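Local coordinates for protein lysin (Enterococcus phage IMEEF1, PDB 6IST) that probably cleaves amide bonds in the cell-wall peptidoglycan of enterococci through a CHAP-type cysteine peptidase domain that carries a bound calcium ion, at residues Leu8-Val11 / Asn12-Gly16; Gln28-Asp31 / Leu32-Asp35; Ile64-Ser68 / Ser69-Lys73; Asp97-Ala100 / Asp101-Val105. All blocks are in the same frame, centred on the assembly; numbering follows the deposited sequence.

Contact 1: residues Leu8-Val11 / Asn12-Gly16; sequences LSYV and NGLVG
The amide of Leu14 reaches two carbonyls of the preceding turn: its N lies 3.0 Å from Val11 O in a hydrogen bond of 141° at the hydrogen, and it makes a weak bond to Tyr10 O. In the bond to Val11 O the N-H comes from above the carbonyl plane. Just upstream the helix is regular, with Asn12 N 2.9 Å from Leu8 O and Gly13 N bonded to Ser9 O, so the pattern passes from i+4 to i+3 bonds at Leu14. Over the same turn the Leu14 side chain meets Tyr10. Because CG of Tyr10 is anti to its backbone N (chi1 179°), the ring lies alongside the following turn, and Leu14 CG sits 4.1 Å above one face, nearer the ring's margin than its centre. The methyl CD1 of Leu14 makes the nearest approach, 3.7 Å from Tyr10 CE2, while CD2 is 4.0 Å from the hydroxyl oxygen OH of Tyr10. That hydroxyl is hydrogen-bonded to Asp35, and Leu14 also packs on Leu32, both on helix 29-41. Tyr10 thus offers an apolar face to Leu14, one turn on in its own chain, and a polar tip to the neighbouring helix, a division that would restrict the ring's swing.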
loop_
_atom_site.group_PDB
_atom_site.type_symbol
_atom_site.label_atom_id
_atom_site.label_comp_id
_atom_site.label_asym_id
_atom_site.label_seq_id
_atom_site.Cartn_x
_atom_site.Cartn_y
_atom_site.Cartn_z
ATOM N N LEU C 8 -14.929 -5.365 -19.295
ATOM C CA LEU C 8 -16.206 -5.658 -19.889
ATOM C C LEU C 8 -16.525 -7.138 -19.946
ATOM O O LEU C 8 -17.668 -7.532 -19.773
ATOM C CB LEU C 8 -16.294 -5.079 -21.310
ATOM C CG LEU C 8 -16.144 -3.547 -21.408
ATOM C CD1 LEU C 8 -16.076 -3.094 -22.848
ATOM C CD2 LEU C 8 -17.296 -2.911 -20.651
ATOM N N SER C 9 -15.520 -7.954 -20.205
ATOM C CA SER C 9 -15.724 -9.409 -20.114
ATOM C C SER C 9 -16.219 -9.826 -18.725
ATOM O O SER C 9 -17.190 -10.524 -18.576
ATOM C CB SER C 9 -14.448 -10.121 -20.473
ATOM O OG SER C 9 -14.690 -11.494 -20.377
ATOM N N TYR C 10 -15.551 -9.337 -17.706
ATOM C CA TYR C 10 -15.905 -9.657 -16.335
ATOM C C TYR C 10 -17.320 -9.175 -15.986
ATOM O O TYR C 10 -18.157 -9.945 -15.492
ATOM C CB TYR C 10 -14.870 -9.056 -15.364
ATOM C CG TYR C 10 -15.220 -9.338 -13.938
ATOM C CD1 TYR C 10 -15.026 -10.586 -13.380
ATOM C CD2 TYR C 10 -15.787 -8.361 -13.169
ATOM C CE1 TYR C 10 -15.396 -10.861 -12.052
ATOM C CE2 TYR C 10 -16.149 -8.603 -11.841
ATOM C CZ TYR C 10 -15.973 -9.848 -11.294
ATOM O OH TYR C 10 -16.375 -10.038 -9.968
ATOM N N VAL C 11 -17.593 -7.913 -16.276
ATOM C CA VAL C 11 -18.930 -7.336 -16.019
ATOM C C VAL C 11 -20.048 -8.062 -16.769
ATOM O O VAL C 11 -21.029 -8.479 -16.147
ATOM C CB VAL C 11 -18.945 -5.837 -16.285
ATOM C CG1 VAL C 11 -20.329 -5.260 -16.116
ATOM C CG2 VAL C 11 -18.033 -5.189 -15.256
ATOM N N ASN C 12 -19.881 -8.267 -18.067
ATOM C CA ASN C 12 -20.884 -9.013 -18.803
ATOM C C ASN C 12 -21.082 -10.467 -18.266
ATOM O O ASN C 12 -22.208 -10.980 -18.273
ATOM C CB ASN C 12 -20.577 -8.981 -20.276
ATOM C CG ASN C 12 -20.957 -7.653 -20.919
ATOM O OD1 ASN C 12 -22.082 -7.167 -20.736
ATOM N ND2 ASN C 12 -20.039 -7.078 -21.707
ATOM N N GLY C 13 -19.999 -11.082 -17.801
ATOM C CA GLY C 13 -19.989 -12.388 -17.118
ATOM C C GLY C 13 -20.773 -12.408 -15.823
ATOM O O GLY C 13 -21.230 -13.432 -15.390
ATOM N N LEU C 14 -20.928 -11.271 -15.168
ATOM C CA LEU C 14 -21.710 -11.264 -13.953
ATOM C C LEU C 14 -23.187 -11.247 -14.174
ATOM O O LEU C 14 -23.938 -11.377 -13.220
ATOM C CB LEU C 14 -21.417 -10.028 -13.149
ATOM C CG LEU C 14 -20.023 -10.020 -12.568
ATOM C CD1 LEU C 14 -19.810 -8.656 -11.903
ATOM C CD2 LEU C 14 -19.842 -11.182 -11.583
ATOM N N VAL C 15 -23.631 -10.965 -15.379
ATOM C CA VAL C 15 -25.063 -10.843 -15.610
ATOM C C VAL C 15 -25.826 -12.107 -15.184
ATOM O O VAL C 15 -25.480 -13.224 -15.582
ATOM C CB VAL C 15 -25.329 -10.419 -17.064
ATOM C CG1 VAL C 15 -26.818 -10.523 -17.368
ATOM C CG2 VAL C 15 -24.817 -8.985 -17.305
ATOM N N GLY C 16 -26.837 -11.950 -14.333
ATOM C CA GLY C 16 -27.585 -13.081 -13.843
ATOM C C GLY C 16 -27.117 -13.598 -12.499
ATOM O O GLY C 16 -27.822 -14.340 -11.867
#

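Contact 2: residues Gln28-Asp31 / Leu32-Asp35; sequences QCMD and LTVD. With CA (calcium ion), chain E.
Asp31 can be followed from its CB, beside the N of the next residue, Leu32, out to the carboxylate at the calcium ion. Its CG is anti to the carbonyl carbon (chi1 -71°), which carries the carboxylate back toward the start of helix 29-41. At the tip, OD2 binds calcium at 2.5 Å and also accepts the Gln28 N hydrogen bond at 2.9 Å, through its anti lone pair. OD1 is hydrogen-bonded to Ala21 N in the calcium loop; Asp20, Asp22 and the carbonyls of Trp24 and Gly26 complete the protein ligands of the metal. On the backbone, Asp31 O accepts from Asp35 N at 3.0 Å, and Met30 O takes the straighter bond from Val34 N, 2.8 Å long with 162° at the hydrogen. Met30 and Val34 also meet through their side chains, which lie roughly perpendicular, with Met30 CG 4.1 Å from Val34 CG2. Cys29, beside His90 of strand 90-94, is the likely nucleophile, as in other CHAP peptidases. One carboxylate oxygen therefore joins the metal to the backbone just ahead of the helix that carries this cysteine, and the calcium probably steadies that helix start.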
loop_
_atom_site.group_PDB
_atom_site.type_symbol
_atom_site.label_atom_id
_atom_site.label_comp_id
_atom_site.label_asym_id
_atom_site.label_seq_id
_atom_site.Cartn_x
_atom_site.Cartn_y
_atom_site.Cartn_z
ATOM N N GLN C 28 -26.375 -5.155 -3.513
ATOM C CA GLN C 28 -26.807 -3.819 -3.805
ATOM C C GLN C 28 -26.073 -3.212 -5.001
ATOM O O GLN C 28 -25.096 -3.809 -5.493
ATOM C CB GLN C 28 -26.592 -2.966 -2.583
ATOM C CG GLN C 28 -27.414 -3.473 -1.377
ATOM C CD GLN C 28 -28.903 -3.224 -1.527
ATOM O OE1 GLN C 28 -29.349 -2.157 -1.992
ATOM N NE2 GLN C 28 -29.707 -4.191 -1.112
ATOM N N CYS C 29 -26.499 -2.037 -5.420
ATOM C CA CYS C 29 -25.850 -1.410 -6.597
ATOM C C CYS C 29 -24.384 -1.079 -6.393
ATOM O O CYS C 29 -23.506 -1.408 -7.255
ATOM C CB CYS C 29 -26.628 -0.264 -7.098
ATOM S SG CYS C 29 -26.547 1.251 -6.081
ATOM N N MET C 30 -24.074 -0.508 -5.229
ATOM C CA MET C 30 -22.674 -0.155 -4.968
ATOM C C MET C 30 -21.743 -1.376 -4.887
ATOM O O MET C 30 -20.542 -1.273 -5.194
ATOM C CB MET C 30 -22.628 0.744 -3.702
ATOM C CG MET C 30 -21.409 1.639 -3.454
ATOM S SD MET C 30 -20.636 2.564 -4.792
ATOM C CE MET C 30 -19.550 3.705 -3.842
ATOM N N ASP C 31 -22.254 -2.536 -4.426
ATOM C CA ASP C 31 -21.506 -3.749 -4.403
ATOM C C ASP C 31 -20.852 -4.082 -5.739
ATOM O O ASP C 31 -19.754 -4.554 -5.743
ATOM C CB ASP C 31 -22.330 -4.939 -3.941
ATOM C CG ASP C 31 -22.647 -4.881 -2.456
ATOM O OD1 ASP C 31 -21.715 -4.929 -1.626
ATOM O OD2 ASP C 31 -23.836 -4.807 -2.121
ATOM N N LEU C 32 -21.566 -3.882 -6.852
ATOM C CA LEU C 32 -20.985 -4.194 -8.138
ATOM C C LEU C 32 -19.836 -3.268 -8.475
ATOM O O LEU C 32 -18.743 -3.711 -8.863
ATOM C CB LEU C 32 -22.042 -4.030 -9.249
ATOM C CG LEU C 32 -21.517 -4.303 -10.662
ATOM C CD1 LEU C 32 -20.927 -5.689 -10.660
ATOM C CD2 LEU C 32 -22.664 -4.236 -11.641
ATOM N N THR C 33 -20.073 -1.967 -8.297
ATOM C CA THR C 33 -19.066 -0.962 -8.618
ATOM C C THR C 33 -17.867 -1.195 -7.743
ATOM O O THR C 33 -16.733 -1.114 -8.192
ATOM C CB THR C 33 -19.668 0.463 -8.419
ATOM O OG1 THR C 33 -20.564 0.723 -9.547
ATOM C CG2 THR C 33 -18.602 1.562 -8.380
ATOM N N VAL C 34 -18.100 -1.476 -6.478
ATOM C CA VAL C 34 -16.957 -1.677 -5.577
ATOM C C VAL C 34 -16.177 -2.956 -5.944
ATOM O O VAL C 34 -14.977 -2.918 -5.997
ATOM C CB VAL C 34 -17.377 -1.767 -4.101
ATOM C CG1 VAL C 34 -16.249 -2.329 -3.248
ATOM C CG2 VAL C 34 -17.878 -0.409 -3.667
ATOM N N ASP C 35 -16.875 -3.999 -6.354
ATOM C CA ASP C 35 -16.212 -5.223 -6.694
ATOM C C ASP C 35 -15.309 -4.962 -7.877
ATOM O O ASP C 35 -14.152 -5.403 -7.933
ATOM C CB ASP C 35 -17.228 -6.291 -6.991
ATOM C CG ASP C 35 -16.589 -7.645 -7.380
ATOM O OD1 ASP C 35 -15.895 -8.289 -6.553
ATOM O OD2 ASP C 35 -16.783 -8.055 -8.545
HETATM CA CA CA E . -23.949 -5.941 0.091
#

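Contact 3: residues Ile64-Ser68 / Ser69-Lys73; sequences IRTTS and STQIK
Leaving strand 62-65, the backbone bends through Thr67 and Ser68 into a short 3-10 segment at 69-71, whose turn is closed by Gln71 N bonding Ser68 O at 3.0 Å. The loop thus follows an edge strand of the antiparallel sheet of the CHAP domain, and the side chain of Gln71 folds back across it. Extended beyond CG (chi2 174°), that chain runs antiparallel to the Thr66 side chain and brings its amide to the bend. There OE1 accepts two backbone N-H groups, from Thr67 N at 2.7 Å and Ser68 N at 3.0 Å, both in the plane of the amide carbonyl. Two bonds on one oxygen hold the amide's rotation, and the methyl CG2 of Thr67 presses on that oxygen at 3.2 Å. The other end of the amide, NE2, faces Ile64 CG2 and donates to a water 2.9 Å away, which in turn donates to Arg65 O; OE1 is thus held by the bend and NE2, through water, by the strand residue Arg65. Thr66 CG2 packs along the stem, 3.9 Å from Gln71 CB. The hydroxyls of Ser68 and Thr70 are hydrogen-bonded, OG to OG1, at 3.0 Å.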
loop_
_atom_site.group_PDB
_atom_site.type_symbol
_atom_site.label_atom_id
_atom_site.label_comp_id
_atom_site.label_asym_id
_atom_site.label_seq_id
_atom_site.Cartn_x
_atom_site.Cartn_y
_atom_site.Cartn_z
ATOM N N ILE C 64 -16.830 13.325 -14.462
ATOM C CA ILE C 64 -17.456 14.225 -15.393
ATOM C C ILE C 64 -18.956 14.262 -15.145
ATOM O O ILE C 64 -19.627 13.224 -15.188
ATOM C CB ILE C 64 -17.236 13.738 -16.882
ATOM C CG1 ILE C 64 -15.772 13.422 -17.139
ATOM C CG2 ILE C 64 -17.771 14.767 -17.869
ATOM C CD1 ILE C 64 -15.453 12.591 -18.380
ATOM N N ARG C 65 -19.486 15.447 -14.909
ATOM C CA ARG C 65 -20.925 15.680 -14.908
ATOM C C ARG C 65 -21.420 15.518 -16.337
ATOM O O ARG C 65 -20.856 16.110 -17.234
ATOM C CB ARG C 65 -21.232 17.105 -14.502
ATOM C CG ARG C 65 -21.573 17.288 -13.062
ATOM C CD ARG C 65 -23.038 17.634 -12.865
ATOM N NE ARG C 65 -23.903 16.769 -13.627
ATOM C CZ ARG C 65 -25.231 16.854 -13.649
ATOM N NH1 ARG C 65 -25.861 17.786 -12.924
ATOM N NH2 ARG C 65 -25.938 15.983 -14.392
ATOM N N THR C 66 -22.416 14.689 -16.578
ATOM C CA THR C 66 -22.818 14.452 -17.935
ATOM C C THR C 66 -24.176 15.073 -18.187
ATOM O O THR C 66 -25.120 14.779 -17.470
ATOM C CB THR C 66 -22.833 12.963 -18.296
ATOM O OG1 THR C 66 -23.654 12.249 -17.381
ATOM C CG2 THR C 66 -21.404 12.369 -18.289
ATOM N N THR C 67 -24.237 15.895 -19.233
ATOM C CA THR C 67 -25.450 16.491 -19.764
ATOM C C THR C 67 -26.098 15.574 -20.825
ATOM O O THR C 67 -27.273 15.661 -21.084
ATOM C CB THR C 67 -25.110 17.926 -20.325
ATOM O OG1 THR C 67 -26.271 18.550 -20.833
ATOM C CG2 THR C 67 -24.090 17.907 -21.441
ATOM N N SER C 68 -25.340 14.634 -21.386
ATOM C CA SER C 68 -25.802 13.888 -22.553
ATOM C C SER C 68 -25.233 12.491 -22.523
ATOM O O SER C 68 -24.080 12.320 -22.153
ATOM C CB SER C 68 -25.248 14.588 -23.808
ATOM O OG SER C 68 -25.524 13.795 -24.941
ATOM N N SER C 69 -25.993 11.520 -23.029
ATOM C CA SER C 69 -25.609 10.146 -23.086
ATOM C C SER C 69 -24.437 9.960 -23.968
ATOM O O SER C 69 -23.665 9.041 -23.801
ATOM C CB SER C 69 -26.768 9.302 -23.585
ATOM O OG SER C 69 -27.209 9.773 -24.856
ATOM N N THR C 70 -24.267 10.868 -24.925
ATOM C CA THR C 70 -23.153 10.728 -25.828
ATOM C C THR C 70 -21.819 10.965 -25.168
ATOM O O THR C 70 -20.839 10.662 -25.765
ATOM C CB THR C 70 -23.269 11.621 -27.085
ATOM O OG1 THR C 70 -23.209 13.002 -26.700
ATOM C CG2 THR C 70 -24.603 11.374 -27.828
ATOM N N GLN C 71 -21.765 11.494 -23.946
ATOM C CA GLN C 71 -20.542 11.610 -23.229
ATOM C C GLN C 71 -20.089 10.277 -22.534
ATOM O O GLN C 71 -19.022 10.255 -21.972
ATOM C CB GLN C 71 -20.674 12.705 -22.136
ATOM C CG GLN C 71 -21.014 14.097 -22.650
ATOM C CD GLN C 71 -21.265 15.071 -21.501
ATOM O OE1 GLN C 71 -22.385 15.232 -21.079
ATOM N NE2 GLN C 71 -20.202 15.633 -20.934
ATOM N N ILE C 72 -20.946 9.248 -22.488
ATOM C CA ILE C 72 -20.719 8.022 -21.736
ATOM C C ILE C 72 -19.872 7.155 -22.642
ATOM O O ILE C 72 -20.169 7.052 -23.857
ATOM C CB ILE C 72 -22.008 7.272 -21.373
ATOM C CG1 ILE C 72 -22.776 8.129 -20.346
ATOM C CG2 ILE C 72 -21.739 5.914 -20.745
ATOM C CD1 ILE C 72 -24.247 7.770 -20.224
ATOM N N LYS C 73 -18.816 6.622 -22.066
ATOM C CA LYS C 73 -17.937 5.666 -22.738
ATOM C C LYS C 73 -18.015 4.328 -22.069
ATOM O O LYS C 73 -18.212 4.205 -20.841
ATOM C CB LYS C 73 -16.489 6.166 -22.694
ATOM C CG LYS C 73 -16.237 7.477 -23.368
ATOM C CD LYS C 73 -16.207 7.390 -24.863
ATOM C CE LYS C 73 -16.037 8.795 -25.481
ATOM N NZ LYS C 73 -15.876 8.771 -26.971
HETATM O O HOH W 1 -19.976 17.684 -18.895
#

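Contact 4: residues Asp97-Ala100 / Asp101-Val105; sequences DGRA and DGTFV
A type I beta turn from Arg99 to Gly102 leads the chain into strand 103-108 of the CHAP-domain sheet. It is closed by a weak bond from Gly102 N to Arg99 O, and next to it Arg99 N makes a much firmer one to Thr103 O, 2.8 Å long with 162° at the hydrogen. Overlapping the beta turn, Asp101 forms an Asx turn: its OD1 accepts Thr103 N at 3.1 Å from above the carboxylate plane, and the Thr103 hydroxyl OG1 donates to the same OD1 at 2.7 Å on the syn side. Thr103 OG1 has a second partner in His126. The Arg99 side chain runs along the strand from Thr103 toward Val105, extended from CG to NE, and crosses Thr103 obliquely with CD 3.6 Å from OG1. Farther out, Val105 CG2 lies over one face of the guanidinium, 3.7 Å from NH2, and that nitrogen forms a salt bridge with Glu96. At the guanidinium's edge and in its plane, a water takes the NH1 bond at 2.8 Å and donates to Asp101 OD2 at 2.6 Å. Arginine and aspartate are therefore linked through water, their charged atoms not touching. With OD1 committed to Thr103 and OD2 to this water, the carboxylate has little freedom to turn, and the nearby positive charge would be expected to help keep it ionised.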
loop_
_atom_site.group_PDB
_atom_site.type_symbol
_atom_site.label_atom_id
_atom_site.label_comp_id
_atom_site.label_asym_id
_atom_site.label_seq_id
_atom_site.Cartn_x
_atom_site.Cartn_y
_atom_site.Cartn_z
ATOM N N ASP C 97 -20.532 2.541 -25.354
ATOM C CA ASP C 97 -20.633 3.995 -25.416
ATOM C C ASP C 97 -22.103 4.441 -25.406
ATOM O O ASP C 97 -22.972 3.744 -25.908
ATOM C CB ASP C 97 -19.940 4.558 -26.660
ATOM C CG ASP C 97 -18.404 4.335 -26.661
ATOM O OD1 ASP C 97 -17.765 3.939 -25.623
ATOM O OD2 ASP C 97 -17.784 4.557 -27.740
ATOM N N GLY C 98 -22.398 5.625 -24.893
ATOM C CA GLY C 98 -23.738 6.082 -24.887
ATOM C C GLY C 98 -24.231 6.367 -26.279
ATOM O O GLY C 98 -23.448 6.575 -27.175
ATOM N N ARG C 99 -25.522 6.244 -26.461
ATOM C CA ARG C 99 -26.098 6.399 -27.805
ATOM C C ARG C 99 -26.655 7.804 -28.108
ATOM O O ARG C 99 -26.931 8.612 -27.240
ATOM C CB ARG C 99 -27.176 5.336 -27.985
ATOM C CG ARG C 99 -26.654 3.911 -27.947
ATOM C CD ARG C 99 -27.820 2.974 -27.687
ATOM N NE ARG C 99 -27.402 1.597 -27.474
ATOM C CZ ARG C 99 -28.218 0.544 -27.556
ATOM N NH1 ARG C 99 -29.513 0.675 -27.866
ATOM N NH2 ARG C 99 -27.722 -0.659 -27.331
ATOM N N ALA C 100 -26.787 8.101 -29.397
ATOM C CA ALA C 100 -27.229 9.397 -29.868
ATOM C C ALA C 100 -28.675 9.745 -29.481
ATOM O O ALA C 100 -29.009 10.900 -29.354
ATOM C CB ALA C 100 -27.046 9.462 -31.395
ATOM N N ASP C 101 -29.512 8.736 -29.274
ATOM C CA ASP C 101 -30.923 8.932 -28.897
ATOM C C ASP C 101 -31.140 9.207 -27.389
ATOM O O ASP C 101 -32.267 9.107 -26.885
ATOM C CB ASP C 101 -31.732 7.714 -29.351
ATOM C CG ASP C 101 -31.389 6.419 -28.549
ATOM O OD1 ASP C 101 -30.435 6.427 -27.713
ATOM O OD2 ASP C 101 -32.050 5.382 -28.773
ATOM N N GLY C 102 -30.082 9.549 -26.649
ATOM C CA GLY C 102 -30.237 9.792 -25.228
ATOM C C GLY C 102 -30.261 8.551 -24.302
ATOM O O GLY C 102 -30.703 8.649 -23.124
ATOM N N THR C 103 -29.890 7.389 -24.809
ATOM C CA THR C 103 -29.865 6.179 -23.991
ATOM C C THR C 103 -28.472 5.608 -23.889
ATOM O O THR C 103 -27.513 6.058 -24.570
ATOM C CB THR C 103 -30.846 5.104 -24.520
ATOM O OG1 THR C 103 -30.374 4.609 -25.775
ATOM C CG2 THR C 103 -32.257 5.672 -24.702
ATOM N N PHE C 104 -28.324 4.662 -22.964
ATOM C CA PHE C 104 -27.116 3.926 -22.802
ATOM C C PHE C 104 -27.396 2.559 -22.156
ATOM O O PHE C 104 -28.484 2.310 -21.623
ATOM C CB PHE C 104 -26.104 4.763 -21.973
ATOM C CG PHE C 104 -26.512 4.988 -20.523
ATOM C CD1 PHE C 104 -27.263 6.104 -20.165
ATOM C CD2 PHE C 104 -26.100 4.153 -19.566
ATOM C CE1 PHE C 104 -27.661 6.332 -18.870
ATOM C CE2 PHE C 104 -26.512 4.333 -18.244
ATOM C CZ PHE C 104 -27.244 5.446 -17.907
ATOM N N VAL C 105 -26.417 1.677 -22.215
ATOM C CA VAL C 105 -26.479 0.403 -21.574
ATOM C C VAL C 105 -25.459 0.264 -20.446
ATOM O O VAL C 105 -24.310 0.499 -20.642
ATOM C CB VAL C 105 -26.282 -0.713 -22.607
ATOM C CG1 VAL C 105 -26.246 -2.058 -21.966
ATOM C CG2 VAL C 105 -27.399 -0.664 -23.651
HETATM O O HOH W 2 -25.224 2.244 -25.154
HETATM O O HOH W 3 -31.134 2.908 -28.538
#

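All four contacts belong to the peptidase part of the lysin and follow one another along the chain in numbered order. Contacts 1 and 2, centres 13 Å apart, involve successive helices, 4-13 with the residues after it, and 29-41, which meet through a probable Tyr10-Asp35 hydrogen bond and Leu14-Leu32 packing. Contacts 3 and 4, with centres about 9 Å apart, both reach the six-stranded antiparallel sheet; Ser69 OG meets Arg99 O and Ile72 O meets Gly98 N, so two loops distant in sequence are joined. Centres of one pair lie about 19 to 22 Å from those of the other. One pair thus belongs to the helical side with the calcium and the probable nucleophile, the other to loops at the sheet's periphery, away from the calcium site.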